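Local coordinates for BH0493 protein (Bacillus halodurans C-125, PDB 2QEE), which binds zinc and is probably a metal-dependent enzyme of the amidohydrolase superfamily, at residues V249-N254 and P294-L299; G262-V267 and G275-K280; M339-M344 and A376-D381. All blocks are in the same frame, centred on the assembly; numbering follows the deposited sequence.

In the fold
Contacts 1 and 2 both reach the same mixed beta sheet: helix 237-253 of contact 1 is followed in the chain by strand 257-264 of contact 2, and strand 298-302, which begins within segment 294-299, is a neighbour of that strand. Contact 2 is nested within the chain loop that contact 1 closes, their centres 28 Å apart. Contact 3 comes later in sequence and joins two helices, its centre 28 to 29 Å from the other two. The V263 side chain of contact 2 is about 9 Å from the bound zinc, which H28, H30 and D357 hold. In contact 3 the R341 side chain is about 8 Å from a bound magnesium ion, whereas contact 1 lies away from the metal sites.

Contact 1. Residues V249-N254 and P294-L299; sequences VAEKHN and PNNKFL
The carboxylate plane of E251 and the amide plane of N295 are inclined by 36°, E251 OE2 resting against N295 CB at 3.3 Å, while the amide of N296 is turned 70° from that carboxylate and brings its ND2 to 3.5 Å from A250 CB. No direct hydrogen bond joins the segments; water does the joining. E251 OE1 accepts a hydrogen bond from each of two waters: one, 2.7 Å from N296 OD1, also donates to that oxygen, and the other reaches N295 OD1 in a weak bond. E251 CG stands anti to the backbone N (chi1 -174°), and the extended chain beyond it carries the carboxylate across N295. N296 ND2 bonds L247 O, one turn earlier. The helix closes in a Schellman motif at N254, whose positive phi turns the chain toward strand 257-264, probably one of the parallel strands of the distorted (beta/alpha)8 barrel of the amidohydrolase superfamily. H253 ND1 gives V249 O a 3.2 Å hydrogen bond that lies in the plane of its own ring. N254 ND2 donates to a third water, which in turn donates to N295 O. That ND2 lies 3.5 Å from K297 CE, though the K297 ammonium bonds F413 O.

Contact 2. Residues G262-V267 and G275-K280; sequences GVKKRV and GDFVGK
D276 spends both carboxylate oxygens on the 262-267 segment. Its OD1 accepts from R266 N at 2.8 Å, nearly straight at 170° and on the anti side, and also from a water; OD2 meets K265 NZ on the syn side in a salt bridge of 2.8 Å. Bends at chi2 and chi3 (both -71°) fold the K265 chain back so that its ammonium arrives there. With an alanine here, R266 N and the K265 ammonium would probably lose these acceptors, leaving the turn at R266 freer to shift. The backbone pairs antiparallel: F277 N gives K264 O a 2.8 Å bond at 178°, whereas K264 N reaches F277 O from above the carbonyl plane. G279 N completes the pairing at G262 O, 3.0 Å away, and V267 N bonds G275 O weakly. V267 CG1 packs on F277 CB at 3.5 Å. On the opposite face of the pairing, V263 CG2 meets D276 CB. K264 NZ has its salt bridge with E287 on helix 284-292 of the second subunit. Strand 277-278 pairs with the end of strand 257-264, whose parallel neighbours are strands 222-226 and 298-302; V313 on helix 308-317 of the second subunit packs on F277 and V278.

Contact 3. Residues M339-M344 and A376-D381; sequences MTRMRM and AEVLID
R341 crosses to V378 and D381 and carries most of the polar contact. From CB, its CG stands beside the backbone N and packs 3.8 Å from V378 CG2; the chain then runs extended, so NE passes the same methyl while bonding N337 OD1. Beyond it the guanidinium lays one face over V378 and turns its edge to D381. NH2 makes a 2.8 Å salt-bridge bond to D381 OD2, on the anti side of the carboxylate, and NH1 adds a weak one at 3.0 Å to that same oxygen. The two planes are 56° apart. NH2 also donates to a water that bonds E377 OE2. D381 OD1 has a second arginine, R8, which would probably help to keep this carboxylate ionised. Around the apolar centre, T340 CG2 lies 4.0 Å from V378 CG2. M344 bends at chi3 (-74°) to set its CE 3.5 Å from L379 CD2, and helix 8-21 and helix 395-414 pack on L379 as well. E334 of the third subunit packs on R341. Helices 333-347 and 363-388 run in broadly the same direction, their local axes 10.0 Å apart and crossing at -38°, and probably belong to the helical layer outside the superfamily's barrel.

Contact 1. Residues V249-N254 and P294-L299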
ATOM      1  N   VAL C 249      -4.899  15.943 -33.204  1.00 21.98           N
ATOM      2  CA  VAL C 249      -3.808  15.381 -34.018  1.00 22.10           C
ATOM      3  C   VAL C 249      -3.612  13.882 -33.769  1.00 23.56           C
ATOM      4  O   VAL C 249      -3.482  13.058 -34.705  1.00 24.29           O
ATOM      5  CB  VAL C 249      -2.483  16.178 -33.879  1.00 21.73           C
ATOM      6  CG1 VAL C 249      -1.303  15.451 -34.499  1.00 23.96           C
ATOM      7  CG2 VAL C 249      -2.620  17.569 -34.499  1.00 21.53           C
ATOM      8  N   ALA C 250      -3.623  13.516 -32.481  1.00 21.41           N
ATOM      9  CA  ALA C 250      -3.489  12.102 -32.109  1.00 21.00           C
ATOM     10  C   ALA C 250      -4.596  11.247 -32.705  1.00 20.76           C
ATOM     11  O   ALA C 250      -4.321  10.117 -33.165  1.00 21.28           O
ATOM     12  CB  ALA C 250      -3.488  11.966 -30.550  1.00 20.33           C
ATOM     13  N   GLU C 251      -5.830  11.762 -32.649  1.00 20.68           N
ATOM     14  CA  GLU C 251      -6.991  11.030 -33.152  1.00 21.59           C
ATOM     15  C   GLU C 251      -6.836  10.851 -34.658  1.00 24.15           C
ATOM     16  O   GLU C 251      -6.957   9.763 -35.186  1.00 23.59           O
ATOM     17  CB  GLU C 251      -8.315  11.733 -32.844  1.00 23.13           C
ATOM     18  CG  GLU C 251      -9.497  10.871 -33.261  1.00 20.91           C
ATOM     19  CD  GLU C 251     -10.824  11.507 -33.068  1.00 25.22           C
ATOM     20  OE1 GLU C 251     -10.906  12.573 -32.447  1.00 25.33           O
ATOM     21  OE2 GLU C 251     -11.818  10.908 -33.541  1.00 27.78           O
ATOM     22  N   LYS C 252      -6.525  11.944 -35.329  1.00 26.11           N
ATOM     23  CA  LYS C 252      -6.378  11.922 -36.781  1.00 28.25           C
ATOM     24  C   LYS C 252      -5.327  10.910 -37.245  1.00 27.10           C
ATOM     25  O   LYS C 252      -5.558  10.158 -38.207  1.00 28.23           O
ATOM     26  CB  LYS C 252      -6.027  13.319 -37.255  1.00 29.83           C
ATOM     27  CG  LYS C 252      -5.779  13.399 -38.738  1.00 49.53           C
ATOM     28  CD  LYS C 252      -5.759  14.825 -39.166  1.00 40.95           C
ATOM     29  CE  LYS C 252      -5.755  14.903 -40.684  1.00 54.44           C
ATOM     30  NZ  LYS C 252      -5.872  16.323 -41.091  1.00 48.25           N
ATOM     31  N   HIS C 253      -4.161  10.913 -36.599  1.00 24.60           N
ATOM     32  CA  HIS C 253      -3.072  10.006 -36.890  1.00 24.04           C
ATOM     33  C   HIS C 253      -3.124   8.605 -36.189  1.00 23.21           C
ATOM     34  O   HIS C 253      -2.243   7.767 -36.396  1.00 24.49           O
ATOM     35  CB  HIS C 253      -1.762  10.683 -36.537  1.00 26.49           C
ATOM     36  CG  HIS C 253      -1.368  11.755 -37.500  1.00 29.41           C
ATOM     37  ND1 HIS C 253      -1.868  13.041 -37.435  1.00 36.01           N
ATOM     38  CD2 HIS C 253      -0.554  11.719 -38.578  1.00 28.95           C
ATOM     39  CE1 HIS C 253      -1.350  13.761 -38.419  1.00 32.34           C
ATOM     40  NE2 HIS C 253      -0.556  12.980 -39.131  1.00 39.06           N
ATOM     41  N   ASN C 254      -4.161   8.383 -35.393  1.00 21.81           N
ATOM     42  CA  ASN C 254      -4.344   7.176 -34.598  1.00 21.40           C
ATOM     43  C   ASN C 254      -3.080   6.871 -33.795  1.00 23.40           C
ATOM     44  O   ASN C 254      -2.614   5.729 -33.808  1.00 26.22           O
ATOM     45  CB  ASN C 254      -4.714   5.960 -35.456  1.00 24.38           C
ATOM     46  CG  ASN C 254      -5.340   4.822 -34.644  1.00 38.42           C
ATOM     47  OD1 ASN C 254      -5.210   3.650 -35.029  1.00 41.46           O
ATOM     48  ND2 ASN C 254      -5.997   5.145 -33.514  1.00 31.63           N
ATOM     49  N   PRO C 294     -13.141   9.064 -26.392  1.00 20.75           N
ATOM     50  CA  PRO C 294     -13.211   7.598 -26.621  1.00 19.45           C
ATOM     51  C   PRO C 294     -12.493   7.177 -27.876  1.00 21.20           C
ATOM     52  O   PRO C 294     -12.180   5.971 -28.057  1.00 22.38           O
ATOM     53  CB  PRO C 294     -14.710   7.343 -26.821  1.00 18.68           C
ATOM     54  CG  PRO C 294     -15.281   8.681 -27.239  1.00 19.12           C
ATOM     55  CD  PRO C 294     -14.461   9.694 -26.498  1.00 21.07           C
ATOM     56  N   ASN C 295     -12.290   8.132 -28.790  1.00 19.56           N
ATOM     57  CA  ASN C 295     -11.575   7.851 -30.026  1.00 21.60           C
ATOM     58  C   ASN C 295     -10.089   8.104 -29.947  1.00 21.09           C
ATOM     59  O   ASN C 295      -9.387   8.034 -30.957  1.00 21.92           O
ATOM     60  CB  ASN C 295     -12.141   8.645 -31.200  1.00 22.89           C
ATOM     61  CG  ASN C 295     -13.625   8.440 -31.388  1.00 32.85           C
ATOM     62  OD1 ASN C 295     -14.377   9.399 -31.586  1.00 36.21           O
ATOM     63  ND2 ASN C 295     -14.060   7.220 -31.307  1.00 25.71           N
ATOM     64  N   ASN C 296      -9.598   8.438 -28.735  1.00 18.17           N
ATOM     65  CA  ASN C 296      -8.188   8.583 -28.514  1.00 16.39           C
ATOM     66  C   ASN C 296      -7.748   7.435 -27.631  1.00 17.36           C
ATOM     67  O   ASN C 296      -8.553   6.941 -26.807  1.00 18.92           O
ATOM     68  CB  ASN C 296      -7.862   9.901 -27.771  1.00 17.07           C
ATOM     69  CG  ASN C 296      -7.892  11.104 -28.696  1.00 17.52           C
ATOM     70  OD1 ASN C 296      -8.952  11.735 -28.852  1.00 20.22           O
ATOM     71  ND2 ASN C 296      -6.732  11.454 -29.255  1.00 21.41           N
ATOM     72  N   LYS C 297      -6.496   7.038 -27.824  1.00 15.49           N
ATOM     73  CA  LYS C 297      -5.847   5.972 -26.976  1.00 17.09           C
ATOM     74  C   LYS C 297      -4.813   6.590 -26.027  1.00 17.37           C
ATOM     75  O   LYS C 297      -4.052   7.470 -26.430  1.00 14.60           O
ATOM     76  CB  LYS C 297      -5.161   4.956 -27.893  1.00 19.24           C
ATOM     77  CG  LYS C 297      -6.252   4.125 -28.636  1.00 25.04           C
ATOM     78  CD  LYS C 297      -5.691   2.975 -29.386  1.00 34.37           C
ATOM     79  CE  LYS C 297      -5.026   3.433 -30.646  1.00 34.96           C
ATOM     80  NZ  LYS C 297      -4.844   2.250 -31.577  1.00 41.07           N
ATOM     81  N   PHE C 298      -4.755   6.084 -24.771  1.00 17.13           N
ATOM     82  CA  PHE C 298      -3.888   6.670 -23.790  1.00 15.68           C
ATOM     83  C   PHE C 298      -3.062   5.565 -23.126  1.00 15.23           C
ATOM     84  O   PHE C 298      -3.632   4.522 -22.706  1.00 17.24           O
ATOM     85  CB  PHE C 298      -4.736   7.341 -22.705  1.00 17.13           C
ATOM     86  CG  PHE C 298      -5.621   8.438 -23.232  1.00 17.35           C
ATOM     87  CD1 PHE C 298      -5.142   9.769 -23.204  1.00 19.23           C
ATOM     88  CD2 PHE C 298      -6.879   8.170 -23.780  1.00 15.06           C
ATOM     89  CE1 PHE C 298      -5.940  10.792 -23.705  1.00 20.68           C
ATOM     90  CE2 PHE C 298      -7.684   9.240 -24.284  1.00 19.62           C
ATOM     91  CZ  PHE C 298      -7.177  10.530 -24.225  1.00 16.37           C
ATOM     92  N   LEU C 299      -1.757   5.778 -23.078  1.00 11.98           N
ATOM     93  CA  LEU C 299      -0.862   4.878 -22.334  1.00 14.89           C
ATOM     94  C   LEU C 299      -0.564   5.609 -21.043  1.00 15.62           C
ATOM     95  O   LEU C 299      -0.193   6.784 -21.092  1.00 17.14           O
ATOM     96  CB  LEU C 299       0.421   4.666 -23.133  1.00 16.43           C
ATOM     97  CG  LEU C 299       0.306   3.695 -24.319  1.00 12.14           C
ATOM     98  CD1 LEU C 299       1.457   4.068 -25.339  1.00 15.77           C
ATOM     99  CD2 LEU C 299       0.493   2.239 -23.841  1.00 18.05           C
TER
HETATM  100  O   HOH W   1      -9.766  13.917 -30.312  1.00 20.94           O
HETATM  101  O   HOH W   2     -13.132  12.379 -30.835  1.00 39.26           O
HETATM  102  O   HOH W   3      -6.832   7.236 -31.908  1.00 29.82           O

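Contact 2. Residues G262-V267 and G275-K280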
ATOM      1  N   GLY C 262       3.122  12.050 -12.007  1.00 14.40           N
ATOM      2  CA  GLY C 262       3.422  11.970 -10.558  1.00 15.55           C
ATOM      3  C   GLY C 262       4.804  12.488 -10.173  1.00 16.65           C
ATOM      4  O   GLY C 262       5.143  12.486  -8.981  1.00 15.73           O
ATOM      5  N   VAL C 263       5.558  13.010 -11.141  1.00 16.14           N
ATOM      6  CA  VAL C 263       6.932  13.466 -10.870  1.00 14.71           C
ATOM      7  C   VAL C 263       6.884  14.933 -10.436  1.00 16.74           C
ATOM      8  O   VAL C 263       6.253  15.764 -11.103  1.00 17.82           O
ATOM      9  CB  VAL C 263       7.890  13.266 -12.091  1.00 17.96           C
ATOM     10  CG1 VAL C 263       7.412  14.026 -13.347  1.00 19.03           C
ATOM     11  CG2 VAL C 263       9.286  13.667 -11.701  1.00 14.08           C
ATOM     12  N   LYS C 264       7.472  15.203  -9.288  1.00 14.41           N
ATOM     13  CA  LYS C 264       7.624  16.584  -8.800  1.00 16.88           C
ATOM     14  C   LYS C 264       9.079  17.022  -9.110  1.00 17.29           C
ATOM     15  O   LYS C 264      10.042  16.580  -8.485  1.00 16.66           O
ATOM     16  CB  LYS C 264       7.296  16.630  -7.293  1.00 17.66           C
ATOM     17  CG  LYS C 264       7.486  18.051  -6.702  1.00 24.50           C
ATOM     18  CD  LYS C 264       6.794  18.156  -5.308  1.00 19.31           C
ATOM     19  CE  LYS C 264       6.723  19.625  -4.873  1.00 27.23           C
ATOM     20  NZ  LYS C 264       6.428  19.777  -3.421  1.00 25.61           N
ATOM     21  N   LYS C 265       9.250  17.902 -10.098  1.00 19.92           N
ATOM     22  CA  LYS C 265      10.600  18.223 -10.579  1.00 21.92           C
ATOM     23  C   LYS C 265      11.468  19.063  -9.652  1.00 22.03           C
ATOM     24  O   LYS C 265      10.986  19.995  -9.000  1.00 22.91           O
ATOM     25  CB  LYS C 265      10.549  18.946 -11.936  1.00 24.48           C
ATOM     26  CG  LYS C 265       9.819  18.215 -13.075  1.00 27.97           C
ATOM     27  CD  LYS C 265      10.545  17.004 -13.598  1.00 29.51           C
ATOM     28  CE  LYS C 265      11.782  17.361 -14.385  1.00 30.21           C
ATOM     29  NZ  LYS C 265      12.610  16.133 -14.706  1.00 26.94           N
ATOM     30  N   ARG C 266      12.752  18.743  -9.612  1.00 22.18           N
ATOM     31  CA  ARG C 266      13.756  19.632  -9.010  1.00 25.35           C
ATOM     32  C   ARG C 266      13.448  20.048  -7.567  1.00 23.07           C
ATOM     33  O   ARG C 266      13.546  21.255  -7.204  1.00 22.44           O
ATOM     34  CB  ARG C 266      13.932  20.879  -9.892  1.00 25.12           C
ATOM     35  CG  ARG C 266      14.447  20.561 -11.298  1.00 34.00           C
ATOM     36  CD  ARG C 266      14.430  21.856 -12.161  1.00 31.33           C
ATOM     37  NE  ARG C 266      13.066  22.372 -12.335  1.00 46.54           N
ATOM     38  CZ  ARG C 266      12.234  21.993 -13.308  1.00 38.92           C
ATOM     39  NH1 ARG C 266      12.613  21.103 -14.225  1.00 48.63           N
ATOM     40  NH2 ARG C 266      11.015  22.512 -13.360  1.00 48.69           N
ATOM     41  N   VAL C 267      13.088  19.075  -6.729  1.00 20.90           N
ATOM     42  CA  VAL C 267      12.958  19.383  -5.286  1.00 19.55           C
ATOM     43  C   VAL C 267      14.323  19.641  -4.644  1.00 19.33           C
ATOM     44  O   VAL C 267      14.401  20.307  -3.608  1.00 20.76           O
ATOM     45  CB  VAL C 267      12.123  18.347  -4.462  1.00 20.43           C
ATOM     46  CG1 VAL C 267      10.720  18.192  -5.120  1.00 17.79           C
ATOM     47  CG2 VAL C 267      12.892  17.061  -4.208  1.00 22.61           C
ATOM     48  N   GLY C 275      17.334  14.903  -8.675  1.00 21.97           N
ATOM     49  CA  GLY C 275      16.638  15.792  -7.709  1.00 21.72           C
ATOM     50  C   GLY C 275      15.111  15.806  -7.797  1.00 22.97           C
ATOM     51  O   GLY C 275      14.466  16.697  -7.222  1.00 21.30           O
ATOM     52  N   ASP C 276      14.530  14.825  -8.506  1.00 19.07           N
ATOM     53  CA  ASP C 276      13.068  14.823  -8.722  1.00 18.82           C
ATOM     54  C   ASP C 276      12.385  13.938  -7.682  1.00 16.45           C
ATOM     55  O   ASP C 276      12.966  12.927  -7.264  1.00 17.97           O
ATOM     56  CB  ASP C 276      12.760  14.283 -10.110  1.00 19.87           C
ATOM     57  CG  ASP C 276      13.231  15.224 -11.242  1.00 24.44           C
ATOM     58  OD1 ASP C 276      13.526  16.422 -11.009  1.00 22.26           O
ATOM     59  OD2 ASP C 276      13.214  14.756 -12.393  1.00 22.65           O
ATOM     60  N   PHE C 277      11.182  14.333  -7.267  1.00 15.09           N
ATOM     61  CA  PHE C 277      10.459  13.677  -6.203  1.00 14.72           C
ATOM     62  C   PHE C 277       9.129  13.156  -6.779  1.00 13.23           C
ATOM     63  O   PHE C 277       8.929  13.114  -8.044  1.00 14.45           O
ATOM     64  CB  PHE C 277      10.330  14.698  -5.031  1.00 15.30           C
ATOM     65  CG  PHE C 277       9.692  14.163  -3.736  1.00 14.22           C
ATOM     66  CD1 PHE C 277       9.974  12.901  -3.199  1.00 13.29           C
ATOM     67  CD2 PHE C 277       8.819  14.994  -3.016  1.00 15.32           C
ATOM     68  CE1 PHE C 277       9.391  12.483  -1.955  1.00 14.93           C
ATOM     69  CE2 PHE C 277       8.267  14.580  -1.766  1.00 16.07           C
ATOM     70  CZ  PHE C 277       8.516  13.290  -1.290  1.00 15.68           C
ATOM     71  N   VAL C 278       8.269  12.695  -5.886  1.00 13.20           N
ATOM     72  CA  VAL C 278       7.009  12.054  -6.258  1.00 12.80           C
ATOM     73  C   VAL C 278       5.822  12.605  -5.446  1.00 13.10           C
ATOM     74  O   VAL C 278       5.992  13.024  -4.272  1.00 15.37           O
ATOM     75  CB  VAL C 278       7.170  10.521  -5.995  1.00 12.24           C
ATOM     76  CG1 VAL C 278       7.419  10.213  -4.504  1.00 15.33           C
ATOM     77  CG2 VAL C 278       5.903   9.724  -6.533  1.00 16.62           C
ATOM     78  N   GLY C 279       4.614  12.578  -6.022  1.00 11.63           N
ATOM     79  CA  GLY C 279       3.398  12.891  -5.246  1.00 13.53           C
ATOM     80  C   GLY C 279       2.267  12.062  -5.827  1.00 14.80           C
ATOM     81  O   GLY C 279       2.296  11.736  -7.027  1.00 15.41           O
ATOM     82  N   LYS C 280       1.297  11.748  -4.973  1.00 13.30           N
ATOM     83  CA  LYS C 280       0.057  11.106  -5.411  1.00 13.34           C
ATOM     84  C   LYS C 280      -0.743  12.107  -6.256  1.00 15.09           C
ATOM     85  O   LYS C 280      -0.842  13.270  -5.899  1.00 14.66           O
ATOM     86  CB  LYS C 280      -0.769  10.606  -4.215  1.00 13.79           C
ATOM     87  CG  LYS C 280      -1.987   9.717  -4.650  1.00 10.38           C
ATOM     88  CD  LYS C 280      -2.794   9.436  -3.429  1.00 15.72           C
ATOM     89  CE  LYS C 280      -3.994   8.527  -3.780  1.00 14.76           C
ATOM     90  NZ  LYS C 280      -4.823   8.263  -2.584  1.00 13.82           N
TER
HETATM   91  O   HOH W   4      15.427  17.112 -12.906  1.00 38.34           O

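Contact 3. Residues M339-M344 and A376-D381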
ATOM      1  N   MET C 339       2.435  -4.632  -7.715  1.00 10.44           N
ATOM      2  CA  MET C 339       1.745  -4.031  -8.825  1.00 11.91           C
ATOM      3  C   MET C 339       1.348  -5.105  -9.842  1.00 11.77           C
ATOM      4  O   MET C 339       0.248  -5.078 -10.341  1.00 10.93           O
ATOM      5  CB  MET C 339       2.679  -3.010  -9.491  1.00  9.95           C
ATOM      6  CG  MET C 339       2.731  -1.661  -8.736  1.00  9.72           C
ATOM      7  SD  MET C 339       3.919  -0.553  -9.592  1.00 14.00           S
ATOM      8  CE  MET C 339       3.062  -0.355 -11.192  1.00 13.12           C
ATOM      9  N   THR C 340       2.271  -6.002 -10.189  1.00 10.48           N
ATOM     10  CA  THR C 340       2.037  -7.023 -11.206  1.00 10.56           C
ATOM     11  C   THR C 340       0.889  -7.960 -10.762  1.00 11.75           C
ATOM     12  O   THR C 340       0.059  -8.343 -11.563  1.00 11.96           O
ATOM     13  CB  THR C 340       3.367  -7.750 -11.558  1.00 11.11           C
ATOM     14  OG1 THR C 340       4.324  -6.758 -12.030  1.00 10.81           O
ATOM     15  CG2 THR C 340       3.186  -8.795 -12.660  1.00 10.36           C
ATOM     16  N   ARG C 341       0.856  -8.299  -9.474  1.00 10.42           N
ATOM     17  CA  ARG C 341      -0.204  -9.150  -8.951  1.00  9.36           C
ATOM     18  C   ARG C 341      -1.558  -8.445  -9.006  1.00 10.09           C
ATOM     19  O   ARG C 341      -2.551  -9.035  -9.441  1.00 13.63           O
ATOM     20  CB  ARG C 341       0.149  -9.611  -7.510  1.00 10.66           C
ATOM     21  CG  ARG C 341       1.305 -10.623  -7.545  1.00 12.73           C
ATOM     22  CD  ARG C 341       1.783 -11.051  -6.192  1.00 12.20           C
ATOM     23  NE  ARG C 341       2.868 -12.041  -6.367  1.00 13.36           N
ATOM     24  CZ  ARG C 341       2.643 -13.362  -6.567  1.00 14.43           C
ATOM     25  NH1 ARG C 341       1.381 -13.870  -6.541  1.00 13.32           N
ATOM     26  NH2 ARG C 341       3.661 -14.165  -6.764  1.00 15.58           N
ATOM     27  N   MET C 342      -1.630  -7.198  -8.542  1.00 10.67           N
ATOM     28  CA  MET C 342      -2.881  -6.424  -8.590  1.00 10.67           C
ATOM     29  C   MET C 342      -3.375  -6.305 -10.034  1.00 12.29           C
ATOM     30  O   MET C 342      -4.546  -6.536 -10.325  1.00 11.65           O
ATOM     31  CB  MET C 342      -2.745  -5.000  -7.990  1.00 11.52           C
ATOM     32  CG  MET C 342      -2.494  -5.016  -6.448  1.00 14.14           C
ATOM     33  SD  MET C 342      -2.591  -3.328  -5.827  1.00 14.60           S
ATOM     34  CE  MET C 342      -1.099  -2.529  -6.471  1.00 14.69           C
ATOM     35  N   ARG C 343      -2.423  -6.028 -10.918  1.00 11.88           N
ATOM     36  CA  ARG C 343      -2.768  -5.864 -12.325  1.00 10.64           C
ATOM     37  C   ARG C 343      -3.322  -7.181 -12.914  1.00 11.56           C
ATOM     38  O   ARG C 343      -4.344  -7.179 -13.577  1.00 13.09           O
ATOM     39  CB  ARG C 343      -1.539  -5.401 -13.102  1.00 11.72           C
ATOM     40  CG  ARG C 343      -1.234  -3.930 -12.785  1.00  9.71           C
ATOM     41  CD  ARG C 343       0.133  -3.574 -13.300  1.00 10.35           C
ATOM     42  NE  ARG C 343       0.314  -2.125 -13.215  1.00 13.49           N
ATOM     43  CZ  ARG C 343       1.341  -1.514 -13.828  1.00 12.93           C
ATOM     44  NH1 ARG C 343       2.232  -2.233 -14.488  1.00 13.36           N
ATOM     45  NH2 ARG C 343       1.442  -0.166 -13.847  1.00 15.13           N
ATOM     46  N   MET C 344      -2.644  -8.288 -12.692  1.00 12.17           N
ATOM     47  CA  MET C 344      -3.073  -9.545 -13.283  1.00 11.65           C
ATOM     48  C   MET C 344      -4.381  -9.955 -12.644  1.00 12.96           C
ATOM     49  O   MET C 344      -5.228 -10.512 -13.309  1.00 13.96           O
ATOM     50  CB  MET C 344      -2.027 -10.617 -13.089  1.00 10.86           C
ATOM     51  CG  MET C 344      -2.322 -11.859 -14.044  1.00 12.39           C
ATOM     52  SD  MET C 344      -0.908 -12.933 -14.211  1.00 14.80           S
ATOM     53  CE  MET C 344       0.128 -11.919 -15.302  1.00 17.23           C
ATOM     54  N   ALA C 376       7.660 -13.866 -13.997  1.00 11.79           N
ATOM     55  CA  ALA C 376       7.562 -15.334 -14.088  1.00 13.60           C
ATOM     56  C   ALA C 376       6.923 -15.920 -12.788  1.00 14.08           C
ATOM     57  O   ALA C 376       6.001 -16.763 -12.890  1.00 13.49           O
ATOM     58  CB  ALA C 376       8.918 -15.956 -14.353  1.00 12.88           C
ATOM     59  N   GLU C 377       7.330 -15.416 -11.631  1.00 12.61           N
ATOM     60  CA  GLU C 377       6.772 -15.901 -10.342  1.00 13.12           C
ATOM     61  C   GLU C 377       5.274 -15.625 -10.302  1.00 13.59           C
ATOM     62  O   GLU C 377       4.459 -16.479  -9.871  1.00 13.82           O
ATOM     63  CB  GLU C 377       7.451 -15.209  -9.179  1.00 13.13           C
ATOM     64  CG  GLU C 377       8.930 -15.562  -8.987  1.00 18.75           C
ATOM     65  CD  GLU C 377       9.651 -14.566  -8.031  1.00 20.27           C
ATOM     66  OE1 GLU C 377      10.866 -14.751  -7.766  1.00 28.89           O
ATOM     67  OE2 GLU C 377       9.030 -13.565  -7.552  1.00 26.33           O
ATOM     68  N   VAL C 378       4.864 -14.423 -10.724  1.00 12.26           N
ATOM     69  CA  VAL C 378       3.438 -14.090 -10.718  1.00 10.39           C
ATOM     70  C   VAL C 378       2.653 -15.006 -11.643  1.00 10.91           C
ATOM     71  O   VAL C 378       1.625 -15.620 -11.273  1.00 12.55           O
ATOM     72  CB  VAL C 378       3.226 -12.594 -11.087  1.00 10.91           C
ATOM     73  CG1 VAL C 378       1.755 -12.294 -11.184  1.00 10.90           C
ATOM     74  CG2 VAL C 378       3.952 -11.691 -10.013  1.00 10.86           C
ATOM     75  N   LEU C 379       3.172 -15.184 -12.864  1.00 10.17           N
ATOM     76  CA  LEU C 379       2.497 -16.094 -13.820  1.00 12.12           C
ATOM     77  C   LEU C 379       2.362 -17.545 -13.301  1.00 11.87           C
ATOM     78  O   LEU C 379       1.307 -18.167 -13.426  1.00 12.20           O
ATOM     79  CB  LEU C 379       3.281 -16.085 -15.161  1.00 13.82           C
ATOM     80  CG  LEU C 379       3.060 -14.827 -16.019  1.00 11.38           C
ATOM     81  CD1 LEU C 379       4.120 -14.904 -17.133  1.00 15.15           C
ATOM     82  CD2 LEU C 379       1.609 -14.824 -16.597  1.00 12.65           C
ATOM     83  N   ILE C 380       3.422 -18.049 -12.702  1.00 11.83           N
ATOM     84  CA  ILE C 380       3.437 -19.427 -12.136  1.00 12.39           C
ATOM     85  C   ILE C 380       2.259 -19.552 -11.115  1.00 12.42           C
ATOM     86  O   ILE C 380       1.424 -20.469 -11.205  1.00 12.10           O
ATOM     87  CB  ILE C 380       4.825 -19.822 -11.533  1.00 11.47           C
ATOM     88  CG1 ILE C 380       5.838 -19.997 -12.666  1.00 12.19           C
ATOM     89  CG2 ILE C 380       4.671 -21.117 -10.761  1.00 10.50           C
ATOM     90  CD1 ILE C 380       7.356 -19.929 -12.243  1.00 12.07           C
ATOM     91  N   ASP C 381       2.167 -18.587 -10.202  1.00 12.20           N
ATOM     92  CA  ASP C 381       1.075 -18.624  -9.194  1.00 11.60           C
ATOM     93  C   ASP C 381      -0.303 -18.579  -9.864  1.00 13.94           C
ATOM     94  O   ASP C 381      -1.227 -19.303  -9.452  1.00 12.93           O
ATOM     95  CB  ASP C 381       1.204 -17.410  -8.262  1.00 12.81           C
ATOM     96  CG  ASP C 381       2.163 -17.676  -7.094  1.00 19.71           C
ATOM     97  OD1 ASP C 381       2.583 -18.870  -6.869  1.00 17.25           O
ATOM     98  OD2 ASP C 381       2.509 -16.685  -6.379  1.00 15.79           O
TER
HETATM   99  O   HOH W   5       6.490 -13.094  -6.652  1.00 24.09           O